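Local coordinates for DSBA-like thioredoxin domain-containing protein (Pseudomonas aeruginosa PAO1, PDB 5HFI), which probably reduces disulfide bonds in the cytosol as a DsbA-like member of the thioredoxin superfamily, and is seen here with glutathione attached, at residues Y13-G18 with A114-I119; Y21-L26 with P181-E186; A101-E106 with E159-H164; V135-G140 with E151-C156. All blocks are in the same frame, centred on the assembly; numbering follows the deposited sequence.

Contact 1 (Y13-G18 with A114-I119); sequences YDPLCG and AMLARI. With GSH (glutathione), chain B.
Leu116 of helix 112-124 lies against the ring of Tyr13 with both methyl groups. Leu116 CD2 sits over one face, offset toward the rim, 4.1 Å from the centroid of the Tyr13 ring and 22° off the ring normal, a CH-pi contact. Leu116 CD1 reaches Tyr13 CE1 at 3.7 Å. The Tyr13 side chain leaves toward the helix, and with CG folded over the backbone (chi1 73°) it sets one ring face to Leu116. Leu116 CG is anti to its own N, and the leucine and the tyrosine run antiparallel alongside each other. Pro15 continues the apolar surface: its CB lies 4.2 Å from Ile119 CG2. The loop makes a type I turn from Asp14 to Cys17, closed by Cys17 N to Asp14 O. Asp14 OD1 also accepts from Leu16 N at 3.0 Å, an Asx turn. Cys17 follows at the N-cap of helix 18-22, with SG bonded to SG2 of glutathione at 2.0 Å. No hydrogen bond joins the two segments. The contact is apolar and buried, while the mixed disulfide stands on the other side of the turn, consistent with the thiol chemistry of a CxxC enzyme.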
loop_
_atom_site.group_PDB
_atom_site.type_symbol
_atom_site.label_atom_id
_atom_site.label_comp_id
_atom_site.label_asym_id
_atom_site.label_seq_id
_atom_site.Cartn_x
_atom_site.Cartn_y
_atom_site.Cartn_z
ATOM N N TYR A 13 -4.228 1.853 3.940
ATOM C CA TYR A 13 -2.817 1.577 3.731
ATOM C C TYR A 13 -2.060 2.883 3.537
ATOM O O TYR A 13 -2.647 3.956 3.367
ATOM C CB TYR A 13 -2.602 0.689 2.499
ATOM C CG TYR A 13 -2.834 1.448 1.211
ATOM C CD1 TYR A 13 -1.771 2.010 0.511
ATOM C CD2 TYR A 13 -4.116 1.630 0.709
ATOM C CE1 TYR A 13 -1.975 2.722 -0.649
ATOM C CE2 TYR A 13 -4.330 2.336 -0.459
ATOM C CZ TYR A 13 -3.254 2.882 -1.132
ATOM O OH TYR A 13 -3.456 3.589 -2.290
ATOM N N ASP A 14 -0.730 2.770 3.542
ATOM C CA ASP A 14 0.122 3.814 3.007
ATOM C C ASP A 14 1.308 3.138 2.338
ATOM O O ASP A 14 1.901 2.217 2.929
ATOM C CB ASP A 14 0.621 4.792 4.061
ATOM C CG ASP A 14 1.329 5.973 3.451
ATOM O OD1 ASP A 14 2.565 5.900 3.272
ATOM O OD2 ASP A 14 0.635 6.956 3.113
ATOM N N PRO A 15 1.680 3.558 1.131
ATOM C CA PRO A 15 2.763 2.865 0.415
ATOM C C PRO A 15 4.107 2.900 1.128
ATOM O O PRO A 15 4.938 2.020 0.877
ATOM C CB PRO A 15 2.831 3.596 -0.936
ATOM C CG PRO A 15 1.557 4.369 -1.041
ATOM C CD PRO A 15 1.132 4.683 0.355
ATOM N N LEU A 16 4.348 3.867 2.012
ATOM C CA LEU A 16 5.621 3.967 2.717
ATOM C C LEU A 16 5.558 3.409 4.133
ATOM O O LEU A 16 6.495 3.615 4.914
ATOM C CB LEU A 16 6.097 5.420 2.741
ATOM C CG LEU A 16 6.525 5.939 1.363
ATOM C CD1 LEU A 16 6.548 7.453 1.323
ATOM C CD2 LEU A 16 7.882 5.390 0.982
ATOM N N CYS A 17 4.478 2.716 4.480
ATOM C CA CYS A 17 4.343 2.076 5.781
ATOM C C CYS A 17 4.919 0.668 5.698
ATOM O O CYS A 17 4.437 -0.159 4.915
ATOM C CB CYS A 17 2.878 2.038 6.211
ATOM S SG CYS A 17 2.583 1.069 7.701
ATOM N N GLY A 18 5.959 0.404 6.493
ATOM C CA GLY A 18 6.597 -0.903 6.446
ATOM C C GLY A 18 5.649 -2.033 6.799
ATOM O O GLY A 18 5.712 -3.118 6.215
ATOM N N ALA A 114 -2.542 -4.392 -7.571
ATOM C CA ALA A 114 -1.316 -4.835 -8.227
ATOM C C ALA A 114 -0.284 -3.717 -8.276
ATOM O O ALA A 114 0.917 -3.966 -8.124
ATOM C CB ALA A 114 -1.622 -5.343 -9.637
ATOM N N MET A 115 -0.730 -2.478 -8.483
ATOM C CA MET A 115 0.217 -1.369 -8.539
ATOM C C MET A 115 0.814 -1.086 -7.165
ATOM O O MET A 115 2.011 -0.793 -7.053
ATOM C CB MET A 115 -0.464 -0.124 -9.110
ATOM C CG MET A 115 0.256 1.188 -8.814
ATOM S SD MET A 115 1.916 1.315 -9.528
ATOM C CE MET A 115 1.696 0.626 -11.147
ATOM N N LEU A 116 0.004 -1.179 -6.105
ATOM C CA LEU A 116 0.534 -1.000 -4.755
ATOM C C LEU A 116 1.610 -2.033 -4.449
ATOM O O LEU A 116 2.674 -1.693 -3.918
ATOM C CB LEU A 116 -0.592 -1.080 -3.721
ATOM C CG LEU A 116 -0.157 -1.048 -2.252
ATOM C CD1 LEU A 116 0.541 0.267 -1.916
ATOM C CD2 LEU A 116 -1.340 -1.281 -1.314
ATOM N N ALA A 117 1.351 -3.302 -4.780
ATOM C CA ALA A 117 2.345 -4.347 -4.551
ATOM C C ALA A 117 3.622 -4.079 -5.338
ATOM O O ALA A 117 4.730 -4.313 -4.838
ATOM C CB ALA A 117 1.767 -5.714 -4.922
ATOM N N ARG A 118 3.486 -3.596 -6.577
ATOM C CA ARG A 118 4.664 -3.297 -7.390
ATOM C C ARG A 118 5.431 -2.105 -6.832
ATOM O O ARG A 118 6.669 -2.102 -6.830
ATOM C CB ARG A 118 4.250 -3.031 -8.836
ATOM C CG ARG A 118 5.423 -2.777 -9.776
ATOM C CD ARG A 118 6.264 -4.035 -9.956
ATOM N NE ARG A 118 7.512 -3.773 -10.670
ATOM C CZ ARG A 118 8.664 -3.468 -10.080
ATOM N NH1 ARG A 118 8.735 -3.379 -8.757
ATOM N NH2 ARG A 118 9.749 -3.248 -10.812
ATOM N N ILE A 119 4.706 -1.078 -6.372
ATOM C CA ILE A 119 5.337 0.092 -5.764
ATOM C C ILE A 119 6.158 -0.319 -4.549
ATOM O O ILE A 119 7.294 0.135 -4.357
ATOM C CB ILE A 119 4.270 1.138 -5.387
ATOM C CG1 ILE A 119 3.806 1.918 -6.618
ATOM C CG2 ILE A 119 4.789 2.091 -4.313
ATOM C CD1 ILE A 119 2.607 2.817 -6.347
HETATM N N1 GSH B . 0.666 -3.266 12.615
HETATM C CA1 GSH B . 1.816 -3.024 13.470
HETATM C C1 GSH B . 1.713 -3.877 14.732
HETATM O O11 GSH B . 2.026 -3.386 15.848
HETATM O O12 GSH B . 1.315 -5.071 14.656
HETATM C CB1 GSH B . 1.859 -1.547 13.853
HETATM C CG1 GSH B . 1.328 -0.724 12.685
HETATM C CD1 GSH B . 2.003 0.645 12.652
HETATM O OE1 GSH B . 2.574 1.053 13.608
HETATM N N2 GSH B . 1.945 1.442 11.441
HETATM C CA2 GSH B . 2.577 2.747 11.399
HETATM C C2 GSH B . 1.567 3.773 11.914
HETATM O O2 GSH B . 0.543 3.941 11.336
HETATM C CB2 GSH B . 2.981 3.090 9.963
HETATM S SG2 GSH B . 3.825 1.692 9.157
HETATM N N3 GSH B . 1.851 4.534 13.117
HETATM C CA3 GSH B . 0.890 5.502 13.615
HETATM C C3 GSH B . 0.757 6.656 12.625
HETATM O O31 GSH B . -0.385 7.055 12.274
HETATM O O32 GSH B . 1.789 7.206 12.160
#

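Contact 2 (Y21-L26 with P181-E186); sequences YGASPL and PTFALE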
loop_
_atom_site.group_PDB
_atom_site.type_symbol
_atom_site.label_atom_id
_atom_site.label_comp_id
_atom_site.label_asym_id
_atom_site.label_seq_id
_atom_site.Cartn_x
_atom_site.Cartn_y
_atom_site.Cartn_z
ATOM N N TYR A 21 3.638 -3.121 3.891
ATOM C CA TYR A 21 4.413 -4.051 3.080
ATOM C C TYR A 21 4.437 -5.435 3.717
ATOM O O TYR A 21 4.351 -6.451 3.017
ATOM C CB TYR A 21 5.830 -3.511 2.887
ATOM C CG TYR A 21 6.743 -4.418 2.093
ATOM C CD1 TYR A 21 6.407 -4.827 0.810
ATOM C CD2 TYR A 21 7.955 -4.845 2.621
ATOM C CE1 TYR A 21 7.246 -5.648 0.078
ATOM C CE2 TYR A 21 8.801 -5.665 1.898
ATOM C CZ TYR A 21 8.441 -6.064 0.627
ATOM O OH TYR A 21 9.284 -6.880 -0.094
ATOM N N GLY A 22 4.534 -5.493 5.047
ATOM C CA GLY A 22 4.428 -6.770 5.729
ATOM C C GLY A 22 3.086 -7.441 5.516
ATOM O O GLY A 22 2.991 -8.670 5.550
ATOM N N ALA A 23 2.039 -6.654 5.277
ATOM C CA ALA A 23 0.706 -7.180 5.026
ATOM C C ALA A 23 0.406 -7.368 3.544
ATOM O O ALA A 23 -0.717 -7.743 3.199
ATOM C CB ALA A 23 -0.351 -6.260 5.644
ATOM N N SER A 24 1.367 -7.109 2.657
ATOM C CA SER A 24 1.117 -7.305 1.234
ATOM C C SER A 24 0.630 -8.716 0.905
ATOM O O SER A 24 -0.265 -8.840 0.052
ATOM C CB SER A 24 2.380 -6.962 0.433
ATOM O OG SER A 24 2.100 -6.907 -0.961
ATOM N N PRO A 25 1.142 -9.789 1.516
ATOM C CA PRO A 25 0.557 -11.107 1.217
ATOM C C PRO A 25 -0.888 -11.234 1.664
ATOM O O PRO A 25 -1.640 -12.026 1.081
ATOM C CB PRO A 25 1.478 -12.089 1.962
ATOM C CG PRO A 25 2.709 -11.328 2.262
ATOM C CD PRO A 25 2.291 -9.915 2.429
ATOM N N LEU A 26 -1.308 -10.471 2.678
ATOM C CA LEU A 26 -2.703 -10.519 3.102
ATOM C C LEU A 26 -3.615 -9.846 2.081
ATOM O O LEU A 26 -4.721 -10.329 1.815
ATOM C CB LEU A 26 -2.862 -9.858 4.470
ATOM C CG LEU A 26 -1.965 -10.386 5.589
ATOM C CD1 LEU A 26 -2.387 -9.800 6.927
ATOM C CD2 LEU A 26 -1.989 -11.905 5.632
ATOM N N PRO A 181 -1.247 -1.026 8.847
ATOM C CA PRO A 181 -2.411 -1.439 8.058
ATOM C C PRO A 181 -3.679 -1.522 8.896
ATOM O O PRO A 181 -3.593 -1.824 10.083
ATOM C CB PRO A 181 -2.026 -2.834 7.564
ATOM C CG PRO A 181 -1.020 -3.312 8.536
ATOM C CD PRO A 181 -0.269 -2.111 8.990
ATOM N N THR A 182 -4.834 -1.263 8.286
ATOM C CA THR A 182 -6.122 -1.483 8.936
ATOM C C THR A 182 -7.069 -2.114 7.930
ATOM O O THR A 182 -7.264 -1.574 6.836
ATOM C CB THR A 182 -6.711 -0.177 9.484
ATOM O OG1 THR A 182 -5.864 0.344 10.518
ATOM C CG2 THR A 182 -8.103 -0.416 10.054
ATOM N N PHE A 183 -7.639 -3.260 8.292
ATOM C CA PHE A 183 -8.629 -3.953 7.479
ATOM C C PHE A 183 -9.985 -3.895 8.169
ATOM O O PHE A 183 -10.085 -4.129 9.378
ATOM C CB PHE A 183 -8.245 -5.419 7.251
ATOM C CG PHE A 183 -7.136 -5.619 6.256
ATOM C CD1 PHE A 183 -7.400 -5.611 4.898
ATOM C CD2 PHE A 183 -5.838 -5.846 6.680
ATOM C CE1 PHE A 183 -6.385 -5.811 3.976
ATOM C CE2 PHE A 183 -4.817 -6.049 5.762
ATOM C CZ PHE A 183 -5.093 -6.029 4.410
ATOM N N ALA A 184 -11.026 -3.597 7.398
ATOM C CA ALA A 184 -12.380 -3.550 7.934
ATOM C C ALA A 184 -13.324 -4.240 6.963
ATOM O O ALA A 184 -13.277 -3.979 5.758
ATOM C CB ALA A 184 -12.834 -2.108 8.189
ATOM N N LEU A 185 -14.171 -5.117 7.491
ATOM C CA LEU A 185 -15.113 -5.887 6.691
ATOM C C LEU A 185 -16.486 -5.230 6.762
ATOM O O LEU A 185 -16.982 -4.939 7.855
ATOM C CB LEU A 185 -15.182 -7.330 7.195
ATOM C CG LEU A 185 -15.548 -8.446 6.217
ATOM C CD1 LEU A 185 -14.664 -8.399 4.982
ATOM C CD2 LEU A 185 -15.428 -9.797 6.908
ATOM N N GLU A 186 -17.093 -4.990 5.602
ATOM C CA GLU A 186 -18.417 -4.385 5.527
ATOM C C GLU A 186 -19.432 -5.418 5.060
ATOM O O GLU A 186 -19.260 -6.029 4.001
ATOM C CB GLU A 186 -18.440 -3.178 4.588
ATOM C CG GLU A 186 -19.805 -2.497 4.557
ATOM C CD GLU A 186 -19.866 -1.311 3.617
ATOM O OE1 GLU A 186 -19.105 -1.290 2.626
ATOM O OE2 GLU A 186 -20.683 -0.399 3.868
#
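Ala23 points its methyl group at two side chains of the 181-186 segment. Ala23 CB lies 4.2 Å from Pro181 CG and 4.5 Å from Phe183 CE2. The methyl meets Phe183 at the ring edge, near the ring plane. Leu26, three residues on, in helix 24-30, comes to the far end of the same ring. Leu26 CB is 4.4 Å from Phe183 CZ, and this approach is oblique. Thus the outer end of the Phe183 ring is met by both residues. Ala23 lies at the break just before helix 24-30, and Leu26 lies in its first turn. Phe183 CG lies beside its own backbone N (chi1 -75°), a torsion that carries the ring from the strand toward this helix. The contacts are all apolar, and the four residues that touch are buried. No hydrogen bond crosses between the segments.

The Phe183 ring has other neighbours in the fold. It stacks with Tyr11 of strand 8-13 and meets Trp206 of helix 203-215 with the planes at about 55°. Strand 182-186 is bonded through its backbone to strand 8-13 on one side and to strand 191-193 on the other.

The peptide bond before Pro181 is cis. Pro181 lines the glutathione pocket with Phe180 and touches the CxxC region. A cis-proline loop facing the redox-active CxxC helix is a hallmark of the thioredoxin fold, and the strand that follows it belongs to the central sheet.

Contact 3 (A101-E106 with E159-H164); sequences AVLAAE and EPLRAH
Leu103 CG lies anti to its carbonyl carbon (chi1 -76°), and His164 CG lies anti to its backbone N. These torsions bring a leucine methyl over an imidazole face. Leu103 CD2 stands 3.7 Å from the centroid of the His164 ring and only 9° off its normal, a nearly vertical CH-pi contact. The methyl is above the centre of the ring and not at its rim. The other branch, Leu103 CD1, lies 3.9 Å from His164 CB and also meets Leu161. There Leu103 CD1 and Leu161 CD1 touch at 3.9 Å, with the two side chains crossing at about a right angle. The CA-CB bond of Leu161 does not aim at helix 96-109, but its CD1 nonetheless reaches Leu103. Leu103 therefore fits one branch over the ring and the other between two residues of the second helix. The imidazole NE2 has its partner outside the contact: it is hydrogen-bonded to Gly42 N. Arg162 NE and Glu159 OE1 form a salt bridge on the same helix and take no part in the contact. The axes of the two short helical segments pass 10.7 Å apart at 106°. Helix 96-109 lies between several partners: Val102 touches helix 112-124 and Ala104 touches helix 149-157, while His164 links helix 159-174 to the end of strand 37-42.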
loop_
_atom_site.group_PDB
_atom_site.type_symbol
_atom_site.label_atom_id
_atom_site.label_comp_id
_atom_site.label_asym_id
_atom_site.label_seq_id
_atom_site.Cartn_x
_atom_site.Cartn_y
_atom_site.Cartn_z
ATOM N N ALA A 101 -0.437 7.070 -7.978
ATOM C CA ALA A 101 -0.202 5.999 -8.942
ATOM C C ALA A 101 -1.163 4.837 -8.717
ATOM O O ALA A 101 -1.648 4.230 -9.679
ATOM C CB ALA A 101 1.249 5.523 -8.855
ATOM N N VAL A 102 -1.449 4.516 -7.455
ATOM C CA VAL A 102 -2.421 3.468 -7.153
ATOM C C VAL A 102 -3.805 3.883 -7.638
ATOM O O VAL A 102 -4.526 3.099 -8.267
ATOM C CB VAL A 102 -2.422 3.158 -5.644
ATOM C CG1 VAL A 102 -3.610 2.288 -5.274
ATOM C CG2 VAL A 102 -1.104 2.504 -5.228
ATOM N N LEU A 103 -4.195 5.128 -7.347
ATOM C CA LEU A 103 -5.471 5.644 -7.834
ATOM C C LEU A 103 -5.551 5.581 -9.352
ATOM O O LEU A 103 -6.577 5.173 -9.911
ATOM C CB LEU A 103 -5.671 7.084 -7.359
ATOM C CG LEU A 103 -6.060 7.296 -5.897
ATOM C CD1 LEU A 103 -6.201 8.783 -5.606
ATOM C CD2 LEU A 103 -7.352 6.562 -5.587
ATOM N N ALA A 104 -4.478 5.986 -10.037
ATOM C CA ALA A 104 -4.483 5.993 -11.496
ATOM C C ALA A 104 -4.577 4.581 -12.061
ATOM O O ALA A 104 -5.309 4.341 -13.027
ATOM C CB ALA A 104 -3.235 6.703 -12.020
ATOM N N ALA A 105 -3.836 3.635 -11.478
ATOM C CA ALA A 105 -3.909 2.252 -11.939
ATOM C C ALA A 105 -5.304 1.677 -11.737
ATOM O O ALA A 105 -5.799 0.917 -12.578
ATOM C CB ALA A 105 -2.874 1.397 -11.212
ATOM N N GLU A 106 -5.951 2.024 -10.623
ATOM C CA GLU A 106 -7.310 1.549 -10.389
ATOM C C GLU A 106 -8.294 2.200 -11.354
ATOM O O GLU A 106 -9.197 1.535 -11.874
ATOM C CB GLU A 106 -7.717 1.810 -8.938
ATOM C CG GLU A 106 -9.110 1.309 -8.580
ATOM C CD GLU A 106 -9.240 -0.202 -8.680
ATOM O OE1 GLU A 106 -8.219 -0.909 -8.529
ATOM O OE2 GLU A 106 -10.369 -0.683 -8.911
ATOM N N GLU A 159 -6.757 17.137 -7.474
ATOM C CA GLU A 159 -7.912 17.140 -6.585
ATOM C C GLU A 159 -8.458 15.744 -6.286
ATOM O O GLU A 159 -8.979 15.547 -5.176
ATOM C CB GLU A 159 -8.985 18.052 -7.194
ATOM C CG GLU A 159 -8.752 19.532 -6.908
ATOM C CD GLU A 159 -8.828 19.888 -5.436
ATOM O OE1 GLU A 159 -9.757 19.414 -4.749
ATOM O OE2 GLU A 159 -7.944 20.626 -4.961
ATOM N N PRO A 160 -8.388 14.753 -7.194
ATOM C CA PRO A 160 -8.763 13.383 -6.789
ATOM C C PRO A 160 -7.976 12.855 -5.601
ATOM O O PRO A 160 -8.553 12.200 -4.725
ATOM C CB PRO A 160 -8.488 12.562 -8.056
ATOM C CG PRO A 160 -8.676 13.523 -9.164
ATOM C CD PRO A 160 -8.184 14.842 -8.654
ATOM N N LEU A 161 -6.667 13.115 -5.545
ATOM C CA LEU A 161 -5.859 12.584 -4.451
ATOM C C LEU A 161 -6.228 13.221 -3.116
ATOM O O LEU A 161 -6.331 12.526 -2.099
ATOM C CB LEU A 161 -4.376 12.793 -4.746
ATOM C CG LEU A 161 -3.411 12.258 -3.689
ATOM C CD1 LEU A 161 -3.578 10.753 -3.519
ATOM C CD2 LEU A 161 -1.979 12.596 -4.070
ATOM N N ARG A 162 -6.445 14.515 -3.141
ATOM C CA ARG A 162 -6.815 15.256 -1.966
ATOM C C ARG A 162 -8.122 14.740 -1.400
ATOM O O ARG A 162 -8.210 14.484 -0.273
ATOM C CB ARG A 162 -6.976 16.753 -2.253
ATOM C CG ARG A 162 -7.679 17.491 -1.156
ATOM C CD ARG A 162 -8.699 18.519 -1.661
ATOM N NE ARG A 162 -9.998 18.016 -2.109
ATOM C CZ ARG A 162 -10.996 17.639 -1.308
ATOM N NH1 ARG A 162 -12.126 17.226 -1.815
ATOM N NH2 ARG A 162 -10.862 17.640 0.009
ATOM N N ALA A 163 -9.089 14.563 -2.239
ATOM C CA ALA A 163 -10.394 14.037 -1.848
ATOM C C ALA A 163 -10.296 12.596 -1.359
ATOM O O ALA A 163 -11.030 12.200 -0.447
ATOM C CB ALA A 163 -11.369 14.132 -3.021
ATOM N N HIS A 164 -9.405 11.802 -1.958
ATOM C CA HIS A 164 -9.197 10.430 -1.505
ATOM C C HIS A 164 -8.601 10.397 -0.103
ATOM O O HIS A 164 -9.047 9.618 0.749
ATOM C CB HIS A 164 -8.290 9.691 -2.493
ATOM C CG HIS A 164 -8.116 8.233 -2.190
ATOM N ND1 HIS A 164 -9.104 7.302 -2.426
ATOM C CD2 HIS A 164 -7.063 7.545 -1.689
ATOM C CE1 HIS A 164 -8.670 6.103 -2.076
ATOM N NE2 HIS A 164 -7.434 6.223 -1.626
#

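Contact 4 (V135-G140 with E151-C156); sequences VLLELG and EAFDAC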
loop_
_atom_site.group_PDB
_atom_site.type_symbol
_atom_site.label_atom_id
_atom_site.label_comp_id
_atom_site.label_asym_id
_atom_site.label_seq_id
_atom_site.Cartn_x
_atom_site.Cartn_y
_atom_site.Cartn_z
ATOM N N VAL A 135 9.787 7.204 -12.105
ATOM C CA VAL A 135 9.787 5.861 -11.535
ATOM C C VAL A 135 8.381 5.273 -11.552
ATOM O O VAL A 135 8.184 4.108 -11.913
ATOM C CB VAL A 135 10.376 5.889 -10.112
ATOM C CG1 VAL A 135 10.197 4.539 -9.428
ATOM C CG2 VAL A 135 11.848 6.283 -10.157
ATOM N N LEU A 136 7.379 6.069 -11.172
ATOM C CA LEU A 136 6.011 5.564 -11.145
ATOM C C LEU A 136 5.489 5.296 -12.552
ATOM O O LEU A 136 4.746 4.332 -12.771
ATOM C CB LEU A 136 5.107 6.552 -10.410
ATOM C CG LEU A 136 5.495 6.745 -8.942
ATOM C CD1 LEU A 136 4.700 7.880 -8.319
ATOM C CD2 LEU A 136 5.293 5.442 -8.174
ATOM N N LEU A 137 5.864 6.141 -13.517
ATOM C CA LEU A 137 5.477 5.890 -14.902
ATOM C C LEU A 137 6.150 4.634 -15.436
ATOM O O LEU A 137 5.549 3.879 -16.208
ATOM C CB LEU A 137 5.821 7.101 -15.771
ATOM C CG LEU A 137 4.770 8.208 -15.932
ATOM C CD1 LEU A 137 4.162 8.625 -14.604
ATOM C CD2 LEU A 137 5.383 9.416 -16.631
ATOM N N GLU A 138 7.397 4.393 -15.026
ATOM C CA GLU A 138 8.094 3.173 -15.418
ATOM C C GLU A 138 7.402 1.939 -14.851
ATOM O O GLU A 138 7.273 0.919 -15.538
ATOM C CB GLU A 138 9.550 3.240 -14.955
ATOM C CG GLU A 138 10.361 1.985 -15.228
ATOM C CD GLU A 138 11.748 2.046 -14.612
ATOM O OE1 GLU A 138 12.390 0.983 -14.481
ATOM O OE2 GLU A 138 12.195 3.158 -14.255
ATOM N N LEU A 139 6.951 2.014 -13.596
ATOM C CA LEU A 139 6.226 0.893 -13.006
ATOM C C LEU A 139 4.901 0.661 -13.718
ATOM O O LEU A 139 4.521 -0.488 -13.973
ATOM C CB LEU A 139 5.996 1.140 -11.516
ATOM C CG LEU A 139 7.244 1.257 -10.639
ATOM C CD1 LEU A 139 6.841 1.385 -9.173
ATOM C CD2 LEU A 139 8.161 0.058 -10.841
ATOM N N GLY A 140 4.178 1.736 -14.038
ATOM C CA GLY A 140 2.935 1.576 -14.776
ATOM C C GLY A 140 3.153 0.951 -16.141
ATOM O O GLY A 140 2.365 0.112 -16.586
ATOM N N GLU A 151 -1.133 10.420 -18.272
ATOM C CA GLU A 151 -2.198 11.405 -18.114
ATOM C C GLU A 151 -3.066 11.091 -16.905
ATOM O O GLU A 151 -3.467 12.003 -16.174
ATOM C CB GLU A 151 -3.063 11.475 -19.372
ATOM C CG GLU A 151 -2.365 12.072 -20.589
ATOM C CD GLU A 151 -1.272 11.174 -21.152
ATOM O OE1 GLU A 151 -1.408 9.934 -21.028
ATOM O OE2 GLU A 151 -0.289 11.716 -21.713
ATOM N N ALA A 152 -3.379 9.810 -16.687
ATOM C CA ALA A 152 -4.188 9.434 -15.531
ATOM C C ALA A 152 -3.467 9.746 -14.225
ATOM O O ALA A 152 -4.091 10.199 -13.258
ATOM C CB ALA A 152 -4.551 7.952 -15.605
ATOM N N PHE A 153 -2.154 9.511 -14.177
ATOM C CA PHE A 153 -1.396 9.798 -12.964
ATOM C C PHE A 153 -1.378 11.292 -12.667
ATOM O O PHE A 153 -1.556 11.709 -11.516
ATOM C CB PHE A 153 0.029 9.259 -13.087
ATOM C CG PHE A 153 0.938 9.700 -11.974
ATOM C CD1 PHE A 153 0.969 8.999 -10.783
ATOM C CD2 PHE A 153 1.771 10.797 -12.127
ATOM C CE1 PHE A 153 1.796 9.391 -9.756
ATOM C CE2 PHE A 153 2.606 11.194 -11.104
ATOM C CZ PHE A 153 2.619 10.486 -9.914
ATOM N N ASP A 154 -1.141 12.115 -13.688
ATOM C CA ASP A 154 -1.119 13.554 -13.459
ATOM C C ASP A 154 -2.496 14.061 -13.046
ATOM O O ASP A 154 -2.608 14.951 -12.194
ATOM C CB ASP A 154 -0.613 14.277 -14.706
ATOM C CG ASP A 154 0.815 13.889 -15.070
ATOM O OD1 ASP A 154 1.151 13.906 -16.274
ATOM O OD2 ASP A 154 1.603 13.563 -14.153
ATOM N N ALA A 155 -3.558 13.487 -13.619
ATOM C CA ALA A 155 -4.909 13.881 -13.230
ATOM C C ALA A 155 -5.225 13.453 -11.800
ATOM O O ALA A 155 -5.810 14.224 -11.032
ATOM C CB ALA A 155 -5.929 13.291 -14.202
ATOM N N CYS A 156 -4.846 12.231 -11.424
ATOM C CA CYS A 156 -5.133 11.750 -10.077
ATOM C C CYS A 156 -4.324 12.479 -9.013
ATOM O O CYS A 156 -4.742 12.504 -7.851
ATOM C CB CYS A 156 -4.866 10.245 -9.981
ATOM S SG CYS A 156 -6.086 9.214 -10.836
#
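Phe153 reaches across from helix 149-157 and its ring overlaps the side chains of Leu136 and Leu137. Leu136 comes closest. Leu136 CD1 is 3.6 Å from Phe153 CE1 and 3.7 Å from Phe153 CZ, so the methyl sits by the outer end of the ring. Leu137 CD1 meets the other side of the ring outline, 4.1 Å from Phe153 CD2. Both approaches are oblique. Each leucine side chain crosses that of the phenylalanine at about a right angle. Phe153 CG is anti to the backbone N (chi1 171°), which extends the ring away from its own helix toward helix 133-142. Leu136 has its CG beside the backbone N (chi1 -63°) and points at the ring from the start. Leu137 leaves its helix at a slant, and the end of its chain turns in.

The two helices are near neighbours in the chain and belong to the helical part of a DsbA-like protein, the insertion that this family carries in its thioredoxin fold. The contact lies away from the glutathione pocket. It is apolar throughout, with no hydrogen bond between the segments.

Leu136 and Phe153 are buried, while Leu137 is partly exposed. Leu136 also touches Ile119 of helix 112-124 and Pro97 of helix 96-109. Phe153 rests on Ala100 of that same helix. Near the phenylalanine, Asp154 OD1 forms a salt bridge with Arg133 NH2, a second link from helix 149-157 to the start of helix 133-142.

Overall arrangement
From the N terminus, strand 8-13 leads into the CxxC turn, where contact 1 joins 13-18 to helix 112-124. Contact 2 starts next, at 21-26, and closes only at 181-186, so contacts 1 and 2 cross. Contact 3 opens at 101-106, before contact 1 closes, and crosses it too. It closes at 159-164, with contact 4 nested inside its loop. Both lie inside the long loop closed by contact 2. Contact 4 follows contact 1 in series. Contacts 3 and 4 touch each other and tie the helical part together. Contact 1 touches all three others and joins the helices to the active-site turn. Contact 2 joins that region to the sheet.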